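Local coordinates for protein endoglucanase (Clostridium thermocellum, PDB 2YIK) that probably hydrolyses internal beta-1,4-glucosidic bonds of cellulose, as a cellulase of glycosyl hydrolase family 9, at residues A43-Y46 with S47-Y51; R159-N162 with D163-R167; V184-G187 with D188-H191; A418-A421 with R422-D426. All coordinates share one frame; numbering follows the deposited sequence.

How the contacts relate
All four contacts are local, made along a helix or round its end, within the family 9 catalytic domain. Contacts 1 and 2 are buried and largely aromatic and apolar, though contact 2 has a charged, water-bridged side. They touch where Tyr51 CE1 packs 4.0 Å from Phe161 CZ. Contact 2 also meets contact 3, through Tyr164 and Val184. Contact 3 is partly buried and acidic, and caps a short helix near the zinc ion and the predicted active-site histidine. Contact 4 is partly buried, but lies on the opposite side of the chain's centre from contacts 2 and 3. Contacts 1 and 4 both pack on helix 499-516, and each has a serine hydroxyl bonded to a helix carbonyl.

Contact 1 of 4, residues A43-Y46 with S47-Y51; sequences ALQY and SMFFY
Residues 43-46 belong to helix 40-47, and residues 47-51 lead from its end into helix 49-54. Ser47 N donates to Ala43 O at 2.8 Å, an i to i+4 bond. The next backbone bond, from Phe49 N to Tyr46 O, spans three residues and is 3.0 Å long. Its donor sits above the carbonyl plane, 46° out of it, as the chain passes between the two helices. Ser47, the last residue of the first helix, turns its hydroxyl back one turn. With chi1 at 73°, OG lies between its own backbone N and carbonyl carbon, and donates to Leu44 O at 2.7 Å. Leu44 and Met48 run side by side in the same direction, and CD1 of Leu44 lies 4.2 Å from CE of Met48. Both touch Phe145 of helix 142-147. The Phe49 ring turns an edge to the backbone: its CD2 is 3.3 Å from Gln45 O, and Tyr46 O also lies near the ring plane. Beyond the two segments, Gln45 OE1 and Tyr46 OH both bond to Asp524. The buried carbonyls of Ala43, Leu44 and Tyr46 at this helix end are thus each met by an N-H or hydroxyl donor, with Leu44 and Met48 packed alongside.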
loop_
_atom_site.group_PDB
_atom_site.type_symbol
_atom_site.label_atom_id
_atom_site.label_comp_id
_atom_site.label_asym_id
_atom_site.label_seq_id
_atom_site.Cartn_x
_atom_site.Cartn_y
_atom_site.Cartn_z
ATOM N N ALA A 43 8.883 -13.397 10.438
ATOM C CA ALA A 43 7.962 -13.138 9.333
ATOM C C ALA A 43 7.939 -11.639 9.043
ATOM O O ALA A 43 7.959 -11.214 7.887
ATOM C CB ALA A 43 6.569 -13.633 9.690
ATOM N N LEU A 44 7.904 -10.840 10.104
ATOM C CA LEU A 44 7.905 -9.386 9.970
ATOM C C LEU A 44 9.200 -8.960 9.287
ATOM O O LEU A 44 9.191 -8.205 8.311
ATOM C CB LEU A 44 7.810 -8.718 11.350
ATOM C CG LEU A 44 7.973 -7.194 11.359
ATOM C CD1 LEU A 44 6.896 -6.569 10.477
ATOM C CD2 LEU A 44 7.872 -6.652 12.781
ATOM N N GLN A 45 10.320 -9.452 9.809
ATOM C CA GLN A 45 11.622 -9.129 9.243
ATOM C C GLN A 45 11.656 -9.418 7.752
ATOM O O GLN A 45 11.969 -8.541 6.945
ATOM C CB GLN A 45 12.716 -9.935 9.945
ATOM C CG GLN A 45 14.043 -9.929 9.215
ATOM C CD GLN A 45 15.055 -10.895 9.821
ATOM O OE1 GLN A 45 14.710 -12.017 10.201
ATOM N NE2 GLN A 45 16.312 -10.470 9.898
ATOM N N TYR A 46 11.333 -10.654 7.390
ATOM C CA TYR A 46 11.332 -11.059 5.994
ATOM C C TYR A 46 10.352 -10.285 5.112
ATOM O O TYR A 46 10.692 -9.911 3.990
ATOM C CB TYR A 46 11.034 -12.559 5.884
ATOM C CG TYR A 46 12.243 -13.456 6.057
ATOM C CD1 TYR A 46 13.105 -13.299 7.140
ATOM C CD2 TYR A 46 12.512 -14.477 5.145
ATOM C CE1 TYR A 46 14.202 -14.132 7.314
ATOM C CE2 TYR A 46 13.609 -15.319 5.307
ATOM C CZ TYR A 46 14.449 -15.141 6.396
ATOM O OH TYR A 46 15.528 -15.979 6.575
ATOM N N SER A 47 9.146 -10.038 5.617
ATOM C CA SER A 47 8.115 -9.349 4.833
ATOM C C SER A 47 8.540 -8.071 4.112
ATOM O O SER A 47 8.106 -7.828 2.988
ATOM C CB SER A 47 6.875 -9.051 5.700
ATOM O OG SER A 47 7.105 -8.007 6.630
ATOM N N MET A 48 9.385 -7.257 4.738
ATOM C CA MET A 48 9.798 -6.004 4.112
ATOM C C MET A 48 10.799 -6.135 2.979
ATOM O O MET A 48 10.910 -5.236 2.143
ATOM C CB MET A 48 10.330 -5.030 5.169
ATOM C CG MET A 48 9.227 -4.494 6.058
ATOM S SD MET A 48 9.759 -3.433 7.414
ATOM C CE MET A 48 10.103 -4.626 8.641
ATOM N N PHE A 49 11.517 -7.249 2.930
ATOM C CA PHE A 49 12.507 -7.432 1.878
ATOM C C PHE A 49 11.939 -7.448 0.473
ATOM O O PHE A 49 12.676 -7.246 -0.488
ATOM C CB PHE A 49 13.331 -8.689 2.143
ATOM C CG PHE A 49 14.401 -8.474 3.159
ATOM C CD1 PHE A 49 15.662 -8.018 2.779
ATOM C CD2 PHE A 49 14.131 -8.658 4.508
ATOM C CE1 PHE A 49 16.634 -7.738 3.740
ATOM C CE2 PHE A 49 15.086 -8.384 5.469
ATOM C CZ PHE A 49 16.345 -7.925 5.087
ATOM N N PHE A 50 10.636 -7.673 0.344
ATOM C CA PHE A 50 10.042 -7.659 -0.985
ATOM C C PHE A 50 10.151 -6.245 -1.523
ATOM O O PHE A 50 10.335 -6.036 -2.718
ATOM C CB PHE A 50 8.562 -8.043 -0.969
ATOM C CG PHE A 50 7.912 -7.906 -2.322
ATOM C CD1 PHE A 50 8.172 -8.828 -3.328
ATOM C CD2 PHE A 50 7.065 -6.833 -2.600
ATOM C CE1 PHE A 50 7.638 -8.659 -4.602
ATOM C CE2 PHE A 50 6.528 -6.656 -3.866
ATOM C CZ PHE A 50 6.799 -7.579 -4.866
ATOM N N TYR A 51 10.039 -5.268 -0.635
ATOM C CA TYR A 51 10.118 -3.888 -1.067
ATOM C C TYR A 51 11.520 -3.556 -1.559
ATOM O O TYR A 51 11.673 -2.833 -2.542
ATOM C CB TYR A 51 9.650 -2.973 0.065
ATOM C CG TYR A 51 8.169 -3.158 0.305
ATOM C CD1 TYR A 51 7.235 -2.737 -0.645
ATOM C CD2 TYR A 51 7.703 -3.846 1.427
ATOM C CE1 TYR A 51 5.871 -3.004 -0.488
ATOM C CE2 TYR A 51 6.346 -4.120 1.594
ATOM C CZ TYR A 51 5.434 -3.701 0.632
ATOM O OH TYR A 51 4.101 -4.013 0.766
#

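Contact 2 of 4, residues R159-N162 with D163-R167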
loop_
_atom_site.group_PDB
_atom_site.type_symbol
_atom_site.label_atom_id
_atom_site.label_comp_id
_atom_site.label_asym_id
_atom_site.label_seq_id
_atom_site.Cartn_x
_atom_site.Cartn_y
_atom_site.Cartn_z
ATOM N N ARG A 159 10.212 6.043 3.594
ATOM C CA ARG A 159 10.819 7.268 3.085
ATOM C C ARG A 159 10.962 7.155 1.573
ATOM O O ARG A 159 10.744 8.126 0.846
ATOM C CB ARG A 159 12.203 7.503 3.701
ATOM C CG ARG A 159 12.187 8.130 5.085
ATOM C CD ARG A 159 13.599 8.176 5.665
ATOM N NE ARG A 159 13.654 8.781 6.997
ATOM C CZ ARG A 159 13.682 10.092 7.230
ATOM N NH1 ARG A 159 13.662 10.957 6.219
ATOM N NH2 ARG A 159 13.744 10.538 8.476
ATOM N N TYR A 160 11.321 5.966 1.095
ATOM C CA TYR A 160 11.483 5.772 -0.336
ATOM C C TYR A 160 10.152 5.939 -1.072
ATOM O O TYR A 160 10.126 6.478 -2.181
ATOM C CB TYR A 160 12.085 4.395 -0.634
ATOM C CG TYR A 160 12.947 4.376 -1.887
ATOM C CD1 TYR A 160 14.193 5.008 -1.907
ATOM C CD2 TYR A 160 12.511 3.739 -3.051
ATOM C CE1 TYR A 160 14.987 5.009 -3.051
ATOM C CE2 TYR A 160 13.298 3.729 -4.201
ATOM C CZ TYR A 160 14.534 4.369 -4.196
ATOM O OH TYR A 160 15.312 4.382 -5.333
ATOM N N PHE A 161 9.055 5.480 -0.466
ATOM C CA PHE A 161 7.721 5.620 -1.075
ATOM C C PHE A 161 7.324 7.092 -1.128
ATOM O O PHE A 161 7.040 7.643 -2.185
ATOM C CB PHE A 161 6.630 4.920 -0.247
ATOM C CG PHE A 161 6.332 3.506 -0.663
ATOM C CD1 PHE A 161 5.746 3.224 -1.898
ATOM C CD2 PHE A 161 6.577 2.459 0.215
ATOM C CE1 PHE A 161 5.408 1.910 -2.241
ATOM C CE2 PHE A 161 6.247 1.153 -0.115
ATOM C CZ PHE A 161 5.660 0.873 -1.346
ATOM N N ASN A 162 7.298 7.714 0.045
ATOM C CA ASN A 162 6.884 9.098 0.166
ATOM C C ASN A 162 7.797 10.161 -0.454
ATOM O O ASN A 162 7.313 11.218 -0.860
ATOM C CB ASN A 162 6.596 9.408 1.637
ATOM C CG ASN A 162 5.419 8.600 2.174
ATOM O OD1 ASN A 162 5.594 7.612 2.901
ATOM N ND2 ASN A 162 4.210 9.009 1.804
ATOM N N ASP A 163 9.100 9.908 -0.528
ATOM C CA ASP A 163 9.978 10.896 -1.150
ATOM C C ASP A 163 9.680 10.892 -2.646
ATOM O O ASP A 163 9.809 11.912 -3.322
ATOM C CB ASP A 163 11.457 10.572 -0.898
ATOM C CG ASP A 163 11.849 10.748 0.559
ATOM O OD1 ASP A 163 11.151 11.489 1.275
ATOM O OD2 ASP A 163 12.863 10.159 0.990
ATOM N N TYR A 164 9.267 9.728 -3.148
ATOM C CA TYR A 164 8.916 9.570 -4.552
ATOM C C TYR A 164 7.648 10.388 -4.819
ATOM O O TYR A 164 7.587 11.141 -5.789
ATOM C CB TYR A 164 8.691 8.084 -4.865
ATOM C CG TYR A 164 7.983 7.774 -6.170
ATOM C CD1 TYR A 164 8.505 8.183 -7.397
ATOM C CD2 TYR A 164 6.811 7.016 -6.174
ATOM C CE1 TYR A 164 7.877 7.836 -8.600
ATOM C CE2 TYR A 164 6.174 6.666 -7.358
ATOM C CZ TYR A 164 6.709 7.077 -8.572
ATOM O OH TYR A 164 6.074 6.724 -9.747
ATOM N N PHE A 165 6.652 10.252 -3.946
ATOM C CA PHE A 165 5.406 10.998 -4.099
ATOM C C PHE A 165 5.700 12.504 -4.098
ATOM O O PHE A 165 5.221 13.246 -4.955
ATOM C CB PHE A 165 4.424 10.675 -2.958
ATOM C CG PHE A 165 4.014 9.222 -2.875
ATOM C CD1 PHE A 165 3.857 8.450 -4.023
ATOM C CD2 PHE A 165 3.749 8.638 -1.636
ATOM C CE1 PHE A 165 3.441 7.117 -3.941
ATOM C CE2 PHE A 165 3.334 7.309 -1.540
ATOM C CZ PHE A 165 3.177 6.545 -2.694
ATOM N N MET A 166 6.498 12.954 -3.137
ATOM C CA MET A 166 6.827 14.371 -3.046
ATOM C C MET A 166 7.550 14.922 -4.271
ATOM O O MET A 166 7.205 16.003 -4.750
ATOM C CB MET A 166 7.606 14.653 -1.754
ATOM C CG MET A 166 6.703 14.536 -0.516
ATOM S SD MET A 166 7.404 14.971 1.090
ATOM C CE MET A 166 8.170 13.414 1.576
ATOM N N ARG A 167 8.537 14.190 -4.783
ATOM C CA ARG A 167 9.269 14.623 -5.977
ATOM C C ARG A 167 8.310 14.696 -7.171
ATOM O O ARG A 167 8.491 15.503 -8.079
ATOM C CB ARG A 167 10.395 13.635 -6.325
ATOM C CG ARG A 167 11.678 13.779 -5.523
ATOM C CD ARG A 167 12.803 12.965 -6.164
ATOM N NE ARG A 167 12.443 11.560 -6.252
ATOM C CZ ARG A 167 12.613 10.678 -5.273
ATOM N NH1 ARG A 167 13.154 11.052 -4.123
ATOM N NH2 ARG A 167 12.216 9.426 -5.441
HETATM O O HOH W 1 13.868 10.950 3.325
HETATM O O HOH W 2 12.148 7.296 -3.841
#
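Phe161 and Phe165 sit one turn apart near the C-terminal end of helix 151-167, in the (alpha/alpha)6 barrel of family 9. The Phe165 ring presents a face to the backbone, with Phe161 O 3.4 Å above its plane and over its centre. That same oxygen accepts from Phe165 N at 3.2 Å, in the carbonyl plane. The two side chains meet through CB of Phe161 and CE2 of Phe165, 4.3 Å apart. Both rings pack on Glu127 and Ala131 of helix 124-140. The Asn162 amide stands at the edge of the Phe165 ring, with the two planes 81° apart. Met166 bends at chi3 (-86°), which brings CE back to within 3.4 Å of Asn162 O, the acceptor for Met166 N. Arg159 and Asp163 are oppositely charged but do not touch at their charged ends. A water joins them, accepting from Arg159 NH1 and donating to Asp163 OD2. Their other partners lie outside: Arg159 forms a salt bridge with Asp237, and Asp163 OD1 bonds to Tyr240. A second water lies over the centre of the Tyr160 ring; it donates to Tyr160 O at 2.7 Å and accepts from Arg167 NH2 at 2.7 Å.

Contact 3 of 4, residues V184-G187 with D188-H191; sequences VGDG and DIDH
Asp186 caps the N-terminus of the short helix 187-190, which follows strand 177-184. Its OD1 accepts from Asp188 N at 3.0 Å and is approached from above the carboxylate plane. CG is anti to the backbone N (chi1 -175°), which swings the carboxylate over the first turn. In the backbone, Asp186 O accepts twice, from Ile189 N at 2.9 Å and from Asp190 N at 2.8 Å. The bond to Asp190 runs nearly along the C=O axis, whereas Ile189 N stands well out of the carbonyl plane. His191 N donates to Gly187 O at 3.0 Å. The ring contact is CH-pi: Gly187 CA lies 4.0 Å from the centroid of the His191 imidazole, almost straight above its face. At the ring edge, ND1 makes a weak bond to Asp190 OD2, whose stronger partner is His120 N. The His191 side chain is about 7 Å from that of His451, the predicted active-site residue. Like charges also meet, with Asp186 OD1 4.1 Å from Asp188 OD1. Tyr272 holds Asp188. The N-H bond and helix start would probably favour a charged Asp186, with Lys270, in long, weak ion pairs, easing its closeness to Asp188 only a little.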
loop_
_atom_site.group_PDB
_atom_site.type_symbol
_atom_site.label_atom_id
_atom_site.label_comp_id
_atom_site.label_asym_id
_atom_site.label_seq_id
_atom_site.Cartn_x
_atom_site.Cartn_y
_atom_site.Cartn_z
ATOM N N VAL A 184 4.741 5.902 -14.048
ATOM C CA VAL A 184 5.905 5.934 -14.918
ATOM C C VAL A 184 5.932 4.548 -15.549
ATOM O O VAL A 184 5.988 3.533 -14.853
ATOM C CB VAL A 184 7.211 6.192 -14.127
ATOM C CG1 VAL A 184 8.395 6.209 -15.079
ATOM C CG2 VAL A 184 7.117 7.526 -13.373
ATOM N N GLY A 185 5.868 4.503 -16.872
ATOM C CA GLY A 185 5.850 3.220 -17.546
ATOM C C GLY A 185 4.445 2.941 -18.046
ATOM O O GLY A 185 3.526 3.712 -17.779
ATOM N N ASP A 186 4.286 1.820 -18.744
ATOM C CA ASP A 186 3.010 1.417 -19.330
ATOM C C ASP A 186 2.957 -0.110 -19.388
ATOM O O ASP A 186 3.851 -0.740 -19.949
ATOM C CB ASP A 186 2.920 1.989 -20.752
ATOM C CG ASP A 186 1.583 1.726 -21.420
ATOM O OD1 ASP A 186 0.806 0.885 -20.928
ATOM O OD2 ASP A 186 1.314 2.363 -22.460
ATOM N N GLY A 187 1.918 -0.706 -18.815
ATOM C CA GLY A 187 1.819 -2.155 -18.843
ATOM C C GLY A 187 1.916 -2.715 -20.254
ATOM O O GLY A 187 2.536 -3.751 -20.485
ATOM N N ASP A 188 1.313 -2.015 -21.208
ATOM C CA ASP A 188 1.323 -2.457 -22.597
ATOM C C ASP A 188 2.722 -2.588 -23.167
ATOM O O ASP A 188 2.969 -3.419 -24.044
ATOM C CB ASP A 188 0.522 -1.492 -23.469
ATOM C CG ASP A 188 -0.956 -1.530 -23.168
ATOM O OD1 ASP A 188 -1.375 -2.327 -22.295
ATOM O OD2 ASP A 188 -1.697 -0.760 -23.815
ATOM N N ILE A 189 3.638 -1.762 -22.676
ATOM C CA ILE A 189 5.013 -1.791 -23.151
ATOM C C ILE A 189 5.896 -2.639 -22.249
ATOM O O ILE A 189 6.587 -3.549 -22.718
ATOM C CB ILE A 189 5.590 -0.352 -23.248
ATOM C CG1 ILE A 189 4.866 0.402 -24.368
ATOM C CG2 ILE A 189 7.097 -0.390 -23.525
ATOM C CD1 ILE A 189 5.177 1.890 -24.434
ATOM N N ASP A 190 5.851 -2.354 -20.951
ATOM C CA ASP A 190 6.661 -3.062 -19.964
ATOM C C ASP A 190 6.480 -4.582 -19.937
ATOM O O ASP A 190 7.455 -5.327 -19.815
ATOM C CB ASP A 190 6.392 -2.480 -18.571
ATOM C CG ASP A 190 7.252 -3.117 -17.487
ATOM O OD1 ASP A 190 8.453 -2.767 -17.387
ATOM O OD2 ASP A 190 6.727 -3.969 -16.738
ATOM N N HIS A 191 5.243 -5.051 -20.054
ATOM C CA HIS A 191 4.997 -6.488 -20.011
ATOM C C HIS A 191 5.508 -7.278 -21.212
ATOM O O HIS A 191 5.542 -8.508 -21.169
ATOM C CB HIS A 191 3.506 -6.765 -19.807
ATOM C CG HIS A 191 2.978 -6.249 -18.504
ATOM N ND1 HIS A 191 3.786 -5.630 -17.574
ATOM C CD2 HIS A 191 1.732 -6.262 -17.976
ATOM C CE1 HIS A 191 3.057 -5.284 -16.526
ATOM N NE2 HIS A 191 1.808 -5.657 -16.743
#

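Contact 4 of 4, residues A418-A421 with R422-D426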
loop_
_atom_site.group_PDB
_atom_site.type_symbol
_atom_site.label_atom_id
_atom_site.label_comp_id
_atom_site.label_asym_id
_atom_site.label_seq_id
_atom_site.Cartn_x
_atom_site.Cartn_y
_atom_site.Cartn_z
ATOM N N ALA A 418 -8.030 -11.780 16.757
ATOM C CA ALA A 418 -6.594 -12.012 16.676
ATOM C C ALA A 418 -6.300 -13.512 16.610
ATOM O O ALA A 418 -5.423 -13.946 15.866
ATOM C CB ALA A 418 -5.896 -11.397 17.879
ATOM N N ASN A 419 -7.027 -14.302 17.398
ATOM C CA ASN A 419 -6.828 -15.748 17.397
ATOM C C ASN A 419 -7.109 -16.274 15.998
ATOM O O ASN A 419 -6.391 -17.141 15.497
ATOM C CB ASN A 419 -7.750 -16.436 18.412
ATOM C CG ASN A 419 -7.454 -16.017 19.840
ATOM O OD1 ASN A 419 -6.331 -15.633 20.158
ATOM N ND2 ASN A 419 -8.457 -16.101 20.709
ATOM N N TRP A 420 -8.154 -15.742 15.367
ATOM C CA TRP A 420 -8.501 -16.149 14.012
ATOM C C TRP A 420 -7.388 -15.732 13.049
ATOM O O TRP A 420 -6.972 -16.511 12.183
ATOM C CB TRP A 420 -9.805 -15.492 13.572
ATOM C CG TRP A 420 -10.066 -15.655 12.107
ATOM C CD1 TRP A 420 -10.561 -16.759 11.480
ATOM C CD2 TRP A 420 -9.799 -14.692 11.077
ATOM N NE1 TRP A 420 -10.622 -16.546 10.121
ATOM C CE2 TRP A 420 -10.161 -15.287 9.848
ATOM C CE3 TRP A 420 -9.290 -13.388 11.076
ATOM C CZ2 TRP A 420 -10.028 -14.615 8.624
ATOM C CZ3 TRP A 420 -9.158 -12.721 9.861
ATOM C CH2 TRP A 420 -9.527 -13.338 8.651
ATOM N N ALA A 421 -6.924 -14.492 13.194
ATOM C CA ALA A 421 -5.860 -13.970 12.337
ATOM C C ALA A 421 -4.646 -14.896 12.405
ATOM O O ALA A 421 -4.031 -15.211 11.388
ATOM C CB ALA A 421 -5.468 -12.559 12.778
ATOM N N ARG A 422 -4.316 -15.328 13.617
ATOM C CA ARG A 422 -3.188 -16.222 13.823
ATOM C C ARG A 422 -3.363 -17.543 13.076
ATOM O O ARG A 422 -2.419 -18.050 12.471
ATOM C CB ARG A 422 -2.995 -16.513 15.310
ATOM C CG ARG A 422 -1.675 -17.196 15.591
ATOM C CD ARG A 422 -1.515 -17.592 17.046
ATOM N NE ARG A 422 -0.146 -18.024 17.312
ATOM C CZ ARG A 422 0.318 -18.353 18.515
ATOM N NH1 ARG A 422 -0.481 -18.306 19.570
ATOM N NH2 ARG A 422 1.589 -18.711 18.663
ATOM N N SER A 423 -4.566 -18.105 13.129
ATOM C CA SER A 423 -4.825 -19.362 12.441
ATOM C C SER A 423 -4.604 -19.163 10.940
ATOM O O SER A 423 -4.083 -20.041 10.261
ATOM C CB SER A 423 -6.255 -19.853 12.711
ATOM O OG SER A 423 -7.219 -19.140 11.956
ATOM N N GLN A 424 -4.977 -17.995 10.429
ATOM C CA GLN A 424 -4.808 -17.719 9.010
ATOM C C GLN A 424 -3.339 -17.512 8.630
ATOM O O GLN A 424 -2.897 -18.003 7.590
ATOM C CB GLN A 424 -5.655 -16.508 8.600
ATOM C CG GLN A 424 -7.168 -16.724 8.733
ATOM C CD GLN A 424 -7.655 -17.982 8.022
ATOM O OE1 GLN A 424 -8.007 -18.981 8.661
ATOM N NE2 GLN A 424 -7.672 -17.941 6.696
ATOM N N MET A 425 -2.579 -16.798 9.459
ATOM C CA MET A 425 -1.161 -16.596 9.154
ATOM C C MET A 425 -0.437 -17.939 9.214
ATOM O O MET A 425 0.426 -18.226 8.377
ATOM C CB MET A 425 -0.500 -15.628 10.140
ATOM C CG MET A 425 0.939 -15.282 9.757
ATOM S SD MET A 425 1.033 -14.483 8.123
ATOM C CE MET A 425 0.709 -12.722 8.616
ATOM N N ASP A 426 -0.784 -18.761 10.203
ATOM C CA ASP A 426 -0.152 -20.074 10.316
ATOM C C ASP A 426 -0.478 -20.918 9.075
ATOM O O ASP A 426 0.371 -21.685 8.613
ATOM C CB ASP A 426 -0.589 -20.794 11.600
ATOM C CG ASP A 426 0.001 -20.164 12.856
ATOM O OD1 ASP A 426 0.835 -19.238 12.738
ATOM O OD2 ASP A 426 -0.364 -20.601 13.969
#
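Ser423 and Gln424 both donate to the carbonyl oxygen of Trp420, in the middle of helix 416-428. Ser423 OG reaches it at 2.7 Å, in the carbonyl plane and on a lone pair. Its chi1 of 77° folds the hydroxyl back along the helix. Gln424 N, also in the carbonyl plane, makes the regular helical bond at 3.0 Å. So one oxygen is gripped by a backbone N-H and a side-chain hydroxyl. The neighbouring i+4 to i bonds, from Arg422, Ser423 and Met425 to Ala418, Asn419 and Ala421, are regular. Packing between side chains centres on Trp420 and Gln424. CG of Gln424 lies over one face of the indole, 3.9 Å from the centroid of the six-membered ring, in a CH-pi contact. It is displaced toward the rim and comes closest to CE2, at 3.5 Å. The bend at chi2 (-52°) folds Gln424 over the indole, and with chi3 near 108° its amide lies almost parallel to the rings, 4° apart. Arg422 extends away from this pair, and its NE bonds to Tyr40 OH, which also holds Asp426. Among the neighbouring helices, Trp420 touches helices 363-373 and 392-408, Gln424 and Met425 meet Gln400 of helix 392-408, and Asn419, Arg422 and Met425 rest against helix 499-516.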